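Local structure of extracellular sialidase/neuraminidase, putative (Aspergillus fumigatus, 2XZK) at residues V185-G190 with G227-I232; Q277-R282 with G337-T342. The protein probably hydrolyses terminal sialic acid-type sugars, with KDN the likely preferred substrate, through a covalent glycosyl-enzyme intermediate. All coordinates share one frame; numbering follows the deposited sequence.

Interaction 1 of 2, residues V185-G190 with G227-I232. With FKD (3-deoxy-3-fluoro-D-erythro-alpha-L-manno-non-2-ulopyranosonic acid), chain C.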
loop_
_atom_site.group_PDB
_atom_site.type_symbol
_atom_site.label_atom_id
_atom_site.label_comp_id
_atom_site.label_asym_id
_atom_site.label_seq_id
_atom_site.Cartn_x
_atom_site.Cartn_y
_atom_site.Cartn_z
ATOM N N VAL A 185 8.621 4.388 -3.872
ATOM C CA VAL A 185 7.363 4.511 -4.591
ATOM C C VAL A 185 6.258 4.002 -3.663
ATOM O O VAL A 185 6.455 3.012 -2.953
ATOM C CB VAL A 185 7.391 3.770 -5.957
ATOM C CG1 VAL A 185 7.580 2.241 -5.803
ATOM C CG2 VAL A 185 6.143 4.087 -6.749
ATOM N N GLY A 186 5.132 4.717 -3.619
ATOM C CA GLY A 186 4.070 4.411 -2.654
ATOM C C GLY A 186 4.650 4.264 -1.251
ATOM O O GLY A 186 5.361 5.151 -0.780
ATOM N N PRO A 187 4.408 3.114 -0.585
ATOM C CA PRO A 187 3.716 1.913 -1.079
ATOM C C PRO A 187 2.199 2.034 -0.953
ATOM O O PRO A 187 1.709 2.813 -0.143
ATOM C CB PRO A 187 4.245 0.818 -0.154
ATOM C CG PRO A 187 4.437 1.545 1.162
ATOM C CD PRO A 187 4.980 2.905 0.757
ATOM N N GLY A 188 1.475 1.281 -1.765
ATOM C CA GLY A 188 0.024 1.228 -1.662
ATOM C C GLY A 188 -0.647 1.061 -3.006
ATOM O O GLY A 188 -0.971 -0.058 -3.410
ATOM N N ASN A 189 -0.892 2.177 -3.687
ATOM C CA ASN A 189 -1.525 2.132 -5.004
ATOM C C ASN A 189 -1.386 3.436 -5.748
ATOM O O ASN A 189 -1.232 4.504 -5.141
ATOM C CB ASN A 189 -3.027 1.764 -4.928
ATOM C CG ASN A 189 -3.885 2.866 -4.292
ATOM O OD1 ASN A 189 -3.951 2.985 -3.059
ATOM N ND2 ASN A 189 -4.551 3.667 -5.126
ATOM N N GLY A 190 -1.436 3.315 -7.070
ATOM C CA GLY A 190 -1.679 4.439 -7.969
ATOM C C GLY A 190 -3.137 4.477 -8.383
ATOM O O GLY A 190 -3.950 3.642 -7.943
ATOM N N GLY A 227 6.150 14.143 0.936
ATOM C CA GLY A 227 6.824 13.158 1.758
ATOM C C GLY A 227 7.495 12.059 0.955
ATOM O O GLY A 227 7.451 12.034 -0.282
ATOM N N ALA A 228 8.134 11.148 1.675
ATOM C CA ALA A 228 8.761 9.990 1.064
ATOM C C ALA A 228 7.709 8.939 0.729
ATOM O O ALA A 228 7.802 8.288 -0.309
ATOM C CB ALA A 228 9.833 9.423 1.975
ATOM N N GLU A 229 6.719 8.779 1.610
ATOM C CA GLU A 229 5.661 7.786 1.425
ATOM C C GLU A 229 4.339 8.486 1.220
ATOM O O GLU A 229 3.699 8.960 2.180
ATOM C CB GLU A 229 5.572 6.809 2.600
ATOM C CG GLU A 229 6.711 5.799 2.634
ATOM C CD GLU A 229 6.487 4.688 3.638
ATOM O OE1 GLU A 229 5.691 4.885 4.589
ATOM O OE2 GLU A 229 7.091 3.606 3.443
ATOM N N GLY A 230 3.957 8.581 -0.048
ATOM C CA GLY A 230 2.802 9.355 -0.457
ATOM C C GLY A 230 1.599 8.499 -0.795
ATOM O O GLY A 230 1.729 7.315 -1.127
ATOM N N THR A 231 0.422 9.096 -0.663
ATOM C CA THR A 231 -0.816 8.543 -1.225
ATOM C C THR A 231 -1.453 9.581 -2.135
ATOM O O THR A 231 -1.237 10.783 -1.958
ATOM C CB THR A 231 -1.846 8.082 -0.144
ATOM O OG1 THR A 231 -2.563 9.217 0.372
ATOM C CG2 THR A 231 -1.159 7.323 1.005
ATOM N N ILE A 232 -2.225 9.112 -3.106
ATOM C CA ILE A 232 -2.878 9.978 -4.089
ATOM C C ILE A 232 -4.320 9.553 -4.270
ATOM O O ILE A 232 -4.643 8.353 -4.290
ATOM C CB ILE A 232 -2.126 9.967 -5.467
ATOM C CG1 ILE A 232 -2.626 11.091 -6.396
ATOM C CG2 ILE A 232 -2.256 8.623 -6.160
ATOM C CD1 ILE A 232 -1.937 12.442 -6.178
HETATM C C1 FKD C . 8.010 1.728 8.513
HETATM F F1 FKD C . 9.655 -0.155 7.292
HETATM C C2 FKD C . 8.360 1.785 7.019
HETATM C C3 FKD C . 8.729 0.399 6.455
HETATM C C4 FKD C . 9.219 0.565 5.015
HETATM O O4 FKD C . 9.710 -0.695 4.574
HETATM C C5 FKD C . 10.326 1.629 4.899
HETATM O O5 FKD C . 10.722 1.796 3.541
HETATM C C6 FKD C . 9.826 2.973 5.453
HETATM O O6 FKD C . 9.367 2.764 6.799
HETATM C C7 FKD C . 10.884 4.095 5.532
HETATM O O7 FKD C . 11.934 3.713 6.419
HETATM C C8 FKD C . 10.258 5.403 6.065
HETATM O O8 FKD C . 9.248 5.843 5.164
HETATM C C9 FKD C . 11.291 6.524 6.236
HETATM O O9 FKD C . 11.926 6.789 4.988
HETATM O O1A FKD C . 7.665 0.643 8.998
HETATM O O1B FKD C . 8.038 2.802 9.155
HETATM O O HOH W 1 5.816 7.488 -1.982
HETATM O O HOH W 2 2.157 5.412 0.923
HETATM O O HOH W 3 0.073 4.825 -1.849
HETATM O O HOH W 4 -2.134 6.097 -3.087
HETATM O O HOH W 5 -6.028 6.006 -3.985
#

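Interaction 2 of 2, residues Q277-R282 with G337-T342. With FKD (3-deoxy-3-fluoro-D-erythro-alpha-L-manno-non-2-ulopyranosonic acid), chain C.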
loop_
_atom_site.group_PDB
_atom_site.type_symbol
_atom_site.label_atom_id
_atom_site.label_comp_id
_atom_site.label_asym_id
_atom_site.label_seq_id
_atom_site.Cartn_x
_atom_site.Cartn_y
_atom_site.Cartn_z
ATOM N N GLN A 277 2.870 4.845 7.195
ATOM C CA GLN A 277 2.142 4.873 5.934
ATOM C C GLN A 277 0.616 4.839 6.177
ATOM O O GLN A 277 0.136 4.349 7.217
ATOM C CB GLN A 277 2.638 3.717 5.032
ATOM C CG GLN A 277 1.969 3.561 3.665
ATOM C CD GLN A 277 0.809 2.578 3.669
ATOM O OE1 GLN A 277 0.229 2.294 4.715
ATOM N NE2 GLN A 277 0.473 2.049 2.490
ATOM N N GLY A 278 -0.120 5.382 5.212
ATOM C CA GLY A 278 -1.579 5.316 5.205
ATOM C C GLY A 278 -2.066 4.959 3.818
ATOM O O GLY A 278 -1.264 4.721 2.898
ATOM N N SER A 279 -3.384 4.897 3.677
ATOM C CA SER A 279 -4.008 4.603 2.402
ATOM C C SER A 279 -5.262 5.455 2.213
ATOM O O SER A 279 -5.928 5.831 3.180
ATOM C CB SER A 279 -4.276 3.091 2.276
ATOM O OG SER A 279 -5.099 2.596 3.315
ATOM N N VAL A 280 -5.568 5.753 0.955
ATOM C CA VAL A 280 -6.706 6.571 0.572
ATOM C C VAL A 280 -7.367 5.919 -0.656
ATOM O O VAL A 280 -6.691 5.242 -1.435
ATOM C CB VAL A 280 -6.248 8.028 0.263
ATOM C CG1 VAL A 280 -5.424 8.101 -1.037
ATOM C CG2 VAL A 280 -7.425 9.017 0.257
ATOM N N LEU A 281 -8.681 6.124 -0.806
ATOM C CA LEU A 281 -9.472 5.458 -1.838
ATOM C C LEU A 281 -10.661 6.300 -2.290
ATOM O O LEU A 281 -11.440 6.785 -1.474
ATOM C CB LEU A 281 -9.987 4.104 -1.323
ATOM C CG LEU A 281 -10.801 3.243 -2.300
ATOM C CD1 LEU A 281 -9.920 2.730 -3.437
ATOM C CD2 LEU A 281 -11.471 2.076 -1.572
ATOM N N ARG A 282 -10.782 6.463 -3.603
ATOM C CA ARG A 282 -11.966 7.050 -4.213
ATOM C C ARG A 282 -13.033 5.963 -4.244
ATOM O O ARG A 282 -12.843 4.898 -4.839
ATOM C CB ARG A 282 -11.625 7.553 -5.613
ATOM C CG ARG A 282 -12.788 8.122 -6.425
ATOM C CD ARG A 282 -12.225 8.672 -7.723
ATOM N NE ARG A 282 -13.257 9.163 -8.639
ATOM C CZ ARG A 282 -13.499 10.449 -8.908
ATOM N NH1 ARG A 282 -12.791 11.419 -8.338
ATOM N NH2 ARG A 282 -14.455 10.764 -9.773
ATOM N N GLY A 337 -0.410 -0.686 11.463
ATOM C CA GLY A 337 0.745 -0.299 10.672
ATOM C C GLY A 337 0.305 0.125 9.280
ATOM O O GLY A 337 -0.735 0.771 9.110
ATOM N N TYR A 338 1.106 -0.253 8.287
ATOM C CA TYR A 338 0.825 0.069 6.883
ATOM C C TYR A 338 -0.475 -0.591 6.421
ATOM O O TYR A 338 -0.871 -1.644 6.945
ATOM C CB TYR A 338 1.978 -0.411 5.980
ATOM C CG TYR A 338 3.284 0.352 6.073
ATOM C CD1 TYR A 338 3.767 0.853 7.294
ATOM C CD2 TYR A 338 4.067 0.519 4.941
ATOM C CE1 TYR A 338 4.984 1.550 7.361
ATOM C CE2 TYR A 338 5.269 1.189 4.999
ATOM C CZ TYR A 338 5.722 1.696 6.203
ATOM O OH TYR A 338 6.931 2.366 6.202
ATOM N N SER A 339 -1.142 0.021 5.444
ATOM C CA SER A 339 -2.408 -0.507 4.951
ATOM C C SER A 339 -2.599 -0.210 3.473
ATOM O O SER A 339 -1.903 0.623 2.882
ATOM C CB SER A 339 -3.564 0.093 5.736
ATOM O OG SER A 339 -3.595 1.495 5.518
ATOM N N SER A 340 -3.591 -0.867 2.885
ATOM C CA SER A 340 -3.952 -0.614 1.499
ATOM C C SER A 340 -5.423 -0.922 1.317
ATOM O O SER A 340 -5.943 -1.845 1.947
ATOM C CB SER A 340 -3.116 -1.468 0.538
ATOM O OG SER A 340 -3.432 -1.166 -0.813
ATOM N N MET A 341 -6.103 -0.161 0.467
ATOM C CA MET A 341 -7.532 -0.369 0.249
ATOM C C MET A 341 -7.891 -0.401 -1.219
ATOM O O MET A 341 -7.268 0.267 -2.054
ATOM C CB MET A 341 -8.348 0.749 0.908
ATOM C CG MET A 341 -8.333 0.805 2.431
ATOM S SD MET A 341 -9.449 2.128 3.002
ATOM C CE MET A 341 -8.542 3.593 2.472
ATOM N N THR A 342 -8.923 -1.180 -1.505
ATOM C CA THR A 342 -9.550 -1.214 -2.814
ATOM C C THR A 342 -11.066 -1.343 -2.652
ATOM O O THR A 342 -11.548 -1.619 -1.552
ATOM C CB THR A 342 -8.995 -2.387 -3.661
ATOM O OG1 THR A 342 -9.434 -2.238 -5.023
ATOM C CG2 THR A 342 -9.464 -3.741 -3.114
HETATM C C1 FKD C . 8.010 1.728 8.513
HETATM F F1 FKD C . 9.655 -0.155 7.292
HETATM C C2 FKD C . 8.360 1.785 7.019
HETATM C C3 FKD C . 8.729 0.399 6.455
HETATM C C4 FKD C . 9.219 0.565 5.015
HETATM O O4 FKD C . 9.710 -0.695 4.574
HETATM C C5 FKD C . 10.326 1.629 4.899
HETATM O O5 FKD C . 10.722 1.796 3.541
HETATM C C6 FKD C . 9.826 2.973 5.453
HETATM O O6 FKD C . 9.367 2.764 6.799
HETATM C C7 FKD C . 10.884 4.095 5.532
HETATM O O7 FKD C . 11.934 3.713 6.419
HETATM C C8 FKD C . 10.258 5.403 6.065
HETATM O O8 FKD C . 9.248 5.843 5.164
HETATM C C9 FKD C . 11.291 6.524 6.236
HETATM O O9 FKD C . 11.926 6.789 4.988
HETATM O O1A FKD C . 7.665 0.643 8.998
HETATM O O1B FKD C . 8.038 2.802 9.155
HETATM O O HOH W 6 -1.988 2.616 7.517
HETATM O O HOH W 7 -6.207 2.587 -0.777
#

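Interaction 1 of 2, residues V185-G190 with G227-I232
Glu229 meets Pro187 because its chi1 of -73° sets CG opposite the carbonyl carbon and the rest of the chain runs out extended (chi2 -170°), bringing the carboxylate up beside the CD corner of the proline ring. OE2 comes to 3.5 Å from CD of Pro187, the ring methylene bonded to nitrogen, and CD of Glu229 also lies 3.4 Å from O8 of the bound sugar. OE1 is held by a salt bridge to Arg245. The peptide between Gly186 and Pro187 is cis. Further back, Gly186 O receives a CA-H...O contact of 3.4 Å from Glu229 CA.

No direct hydrogen bond crosses between the segments; waters do that work. One donates to Gly186 O (2.7 Å) and to Ala228 O while accepting from Gly230 N (2.9 Å). A second donates to both Pro187 O and Gly230 O. Farther along, another donates to Asn189 O and accepts from Ile232 N, 3.0 Å from its oxygen. A last one accepts from Asn189 ND2 and donates to Ile232 O, its oxygen 2.7 Å from the latter. The Asn189 amide is steadied by a bond from ND2 to Gly190 O.

Both segments are loops, apart from Ile232, which opens strand 232-234; residues 185-190 run into strand 191-192. Val185 and Ile232 pack on strand 198-202, while Pro187 and Glu229 both touch Tyr338 of strand 334-343.

Interaction 2 of 2, residues Q277-R282 with G337-T342
Gln277 touches Tyr338 and Ser339 at once. Its CB sits over the centre of the Tyr338 ring, 3.5 Å from the ring centroid and 10° off the normal, a CH-pi contact. A bend at chi2 (-94°) then turns the amide back toward the strand, nearly parallel to the ring, where it pairs with the backbone of Ser339. OE1 accepts from Ser339 N (2.8 Å), and NE2 donates to Ser339 O (2.8 Å) in the carbonyl plane. These two bonds hold the amide flat and fix its rotation.

Met341 works farther along. Its chain is bent at the sulfur end, placing CE 3.5 Å from Ser279 O and beside CB of Leu281. Leu281 in turn lays its CD2 branch on the backbone, 3.6 Å from Thr342 C. Between these two groups of contacts, Ser279 OG donates to Ser339 OG (2.9 Å), which in turn donates to a water that itself donates to Gln277 O and Gly337 O.

The strands run almost parallel, 8° apart, with side chains bridging the gap between their backbones. This is how the innermost strands of adjacent blades meet in a beta-propeller. At the Gln277 end of the pair, Tyr338 OH is bonded covalently to C2 of the fluorinated sugar (1.7 Å), the trapped glycosyl-enzyme intermediate of a retaining sialidase site.

Overall arrangement
Both contacts are buried near the middle of the propeller, and each joins parts of successive blades. Interaction 1 does so through loops leading into the blades, with water as the main go-between; interaction 2 uses strands, with direct amide and hydroxyl bonds at one end and apolar packing at the other. They touch each other: Gln277 NE2 lies 3.0 Å from Pro187 O, a probable hydrogen bond, and Thr231 CG2 packs on Gly278 O. Glu229 OE2 also lies 3.0 Å from Tyr338 OH, matching the glutamate-tyrosine pair of sialidases, in which the glutamate probably assists the tyrosine nucleophile. Arg39, Arg58, Arg245 and Arg302 bind the same sugar from outside both contacts.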